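Succinate dehydrogenase subunit A (Mycolicibacterium smegmatis, PDB 7D6V) is the FAD-bearing subunit of a membrane-bound succinate dehydrogenase of the electron transport chain and probably oxidises succinate to fumarate, passing the electrons on towards quinone. Local coordinates at residues Gly52-Ala57 with Asn427-Leu432. Sequence-based numbering, arbitrary orientation.
With FAD (flavin-adenine dinucleotide), chain D.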
# COMPACT_ATOMS: atom_id res chain seq x y z
N GLY A 52 -11.15 5.53 3.36
CA GLY A 52 -12.57 5.78 3.21
C GLY A 52 -13.00 6.02 1.78
O GLY A 52 -13.04 5.09 0.97
N GLY A 53 -13.31 7.27 1.45
CA GLY A 53 -13.78 7.58 0.11
C GLY A 53 -13.72 9.07 -0.15
O GLY A 53 -13.30 9.86 0.71
N CYS A 54 -14.13 9.45 -1.35
CA CYS A 54 -14.22 10.85 -1.76
C CYS A 54 -15.68 11.26 -1.76
O CYS A 54 -16.49 10.65 -2.45
CB CYS A 54 -13.61 11.06 -3.14
SG CYS A 54 -11.84 10.96 -3.22
N ALA A 55 -16.00 12.32 -1.02
CA ALA A 55 -17.36 12.85 -1.01
C ALA A 55 -17.56 13.67 -2.27
O ALA A 55 -16.93 14.71 -2.46
CB ALA A 55 -17.59 13.68 0.25
N ALA A 56 -18.45 13.20 -3.15
CA ALA A 56 -18.74 13.90 -4.39
C ALA A 56 -20.19 13.63 -4.77
O ALA A 56 -20.60 12.47 -4.86
CB ALA A 56 -17.80 13.46 -5.52
N ALA A 57 -20.95 14.70 -5.02
CA ALA A 57 -22.37 14.59 -5.34
C ALA A 57 -22.53 14.16 -6.80
O ALA A 57 -23.04 14.89 -7.66
CB ALA A 57 -23.08 15.90 -5.06
N ASN A 427 -14.41 14.41 2.87
CA ASN A 427 -14.27 15.74 2.31
C ASN A 427 -12.81 16.11 2.06
O ASN A 427 -12.53 16.92 1.17
CB ASN A 427 -14.92 16.78 3.22
CG ASN A 427 -16.34 17.09 2.84
OD1 ASN A 427 -16.91 16.46 1.95
ND2 ASN A 427 -16.93 18.07 3.51
N SER A 428 -11.88 15.54 2.83
CA SER A 428 -10.48 15.89 2.65
C SER A 428 -9.94 15.38 1.32
O SER A 428 -9.21 16.09 0.63
CB SER A 428 -9.65 15.34 3.80
OG SER A 428 -10.26 15.65 5.03
N LEU A 429 -10.29 14.14 0.95
CA LEU A 429 -9.76 13.56 -0.28
C LEU A 429 -10.23 14.33 -1.51
O LEU A 429 -9.45 14.55 -2.44
CB LEU A 429 -10.16 12.09 -0.38
CG LEU A 429 -9.50 11.14 0.62
CD1 LEU A 429 -9.92 9.71 0.36
CD2 LEU A 429 -7.99 11.26 0.56
N SER A 430 -11.49 14.75 -1.53
CA SER A 430 -11.99 15.54 -2.66
C SER A 430 -11.50 16.99 -2.59
O SER A 430 -11.31 17.62 -3.64
CB SER A 430 -13.51 15.48 -2.70
OG SER A 430 -14.09 15.94 -1.49
N ASP A 431 -11.32 17.52 -1.38
CA ASP A 431 -10.67 18.81 -1.19
C ASP A 431 -9.31 18.80 -1.88
O ASP A 431 -8.94 19.77 -2.56
CB ASP A 431 -10.55 19.08 0.32
CG ASP A 431 -9.64 20.26 0.69
OD1 ASP A 431 -9.76 20.73 1.84
OD2 ASP A 431 -8.80 20.73 -0.10
N LEU A 432 -8.56 17.71 -1.72
CA LEU A 432 -7.24 17.61 -2.34
C LEU A 432 -7.32 17.89 -3.83
O LEU A 432 -6.62 18.76 -4.35
CB LEU A 432 -6.64 16.23 -2.09
CG LEU A 432 -6.40 15.82 -0.64
CD1 LEU A 432 -5.54 14.58 -0.57
CD2 LEU A 432 -5.79 16.97 0.15
PA FAD D . 0.09 14.44 1.95
O1A FAD D . -0.12 13.71 0.68
O2A FAD D . -0.23 13.78 3.23
O5B FAD D . 1.64 14.82 2.02
C5B FAD D . 2.16 16.09 1.70
C4B FAD D . 3.45 15.94 0.90
O4B FAD D . 4.33 17.03 1.18
C3B FAD D . 4.23 14.70 1.22
O3B FAD D . 4.67 14.15 -0.01
C2B FAD D . 5.44 15.19 1.98
O2B FAD D . 6.58 14.37 1.79
C1B FAD D . 5.65 16.54 1.36
N9A FAD D . 6.40 17.43 2.26
C8A FAD D . 6.07 17.77 3.50
N7A FAD D . 6.99 18.60 4.03
C5A FAD D . 7.94 18.79 3.11
C6A FAD D . 9.20 19.55 3.00
N6A FAD D . 9.65 20.30 4.02
N1A FAD D . 9.88 19.47 1.86
C2A FAD D . 9.46 18.74 0.82
N3A FAD D . 8.33 18.03 0.85
C4A FAD D . 7.55 18.02 1.94
N1 FAD D . -9.32 11.74 4.84
C2 FAD D . -10.47 11.29 4.29
O2 FAD D . -11.17 12.09 3.66
N3 FAD D . -10.89 10.04 4.40
C4 FAD D . -10.20 9.12 5.07
O4 FAD D . -10.62 7.95 5.15
C4X FAD D . -8.93 9.51 5.70
N5 FAD D . -8.19 8.63 6.39
C5X FAD D . -7.03 9.02 6.95
C6 FAD D . -6.27 8.10 7.65
C7 FAD D . -5.09 8.49 8.24
C7M FAD D . -4.26 7.50 9.00
C8 FAD D . -4.63 9.89 8.12
C8M FAD D . -3.34 10.32 8.75
C9 FAD D . -5.38 10.81 7.41
C9A FAD D . -6.57 10.42 6.83
N10 FAD D . -7.33 11.35 6.12
C10 FAD D . -8.52 10.91 5.54
C1' FAD D . -6.89 12.74 5.97
C2' FAD D . -6.33 12.94 4.57
O2' FAD D . -5.64 11.77 4.14
C3' FAD D . -5.34 14.09 4.50
O3' FAD D . -6.03 15.30 4.79
C4' FAD D . -4.73 14.19 3.11
O4' FAD D . -4.03 12.99 2.81
C5' FAD D . -3.76 15.35 2.99
O5' FAD D . -3.10 15.22 1.74
P FAD D . -2.02 16.26 1.21
O1P FAD D . -1.86 16.03 -0.25
O2P FAD D . -2.38 17.63 1.68
O3P FAD D . -0.66 15.86 1.97
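Cys54 meets Leu429, a residue of the FAD pocket, where the short strand 54-55 packs against the first turns of helix 427-448. The sulfur of Cys54 touches Leu429 CB at 3.5 Å; with SG anti to its own carbonyl carbon (chi1 -72°), it lies along the root of the leucine, and Ile140 of helix 136-159 packs on both side chains. A small, polarisable thiol suits this narrow apolar seam. Leu429 reaches further: its CD1 branch lies 3.4 Å from Gly53 O, and its branch point CG is 3.6 Å from FAD O2, so one side chain lies between the Gly53 carbonyl and the pyrimidine end of the isoalloxazine.

On the other flank, small residues bring the backbones close. The methyl of Ala55 sits 3.3 Å from Asn427 OD1, an oxygen hydrogen-bonded to His70 NE2, while Asn427 ND2 bonds to Thr74 OG1. Ser430 OG, placed between its backbone N and carbonyl carbon (chi1 58°), lies 3.2 Å from both Ala55 O and Asn427 O; either bond would be weak, and His90 is its stronger partner.

Packing thins towards the ends of 52-57: Ala57, partly exposed, makes no contact with the helix, and Gly52 turns to the cofactor instead, its N making a weak 3.1 Å bond to FAD O4. Glycine suits that place because, having no side chain, it lets the backbone N approach O4. The Cys54-Leu429 packing is thus apolar, whereas the polar atoms of Asn427 and Ser430 bond mainly to His70, Thr74 and His90, which implies that shape fit, more than strong bonding, joins the two segments here.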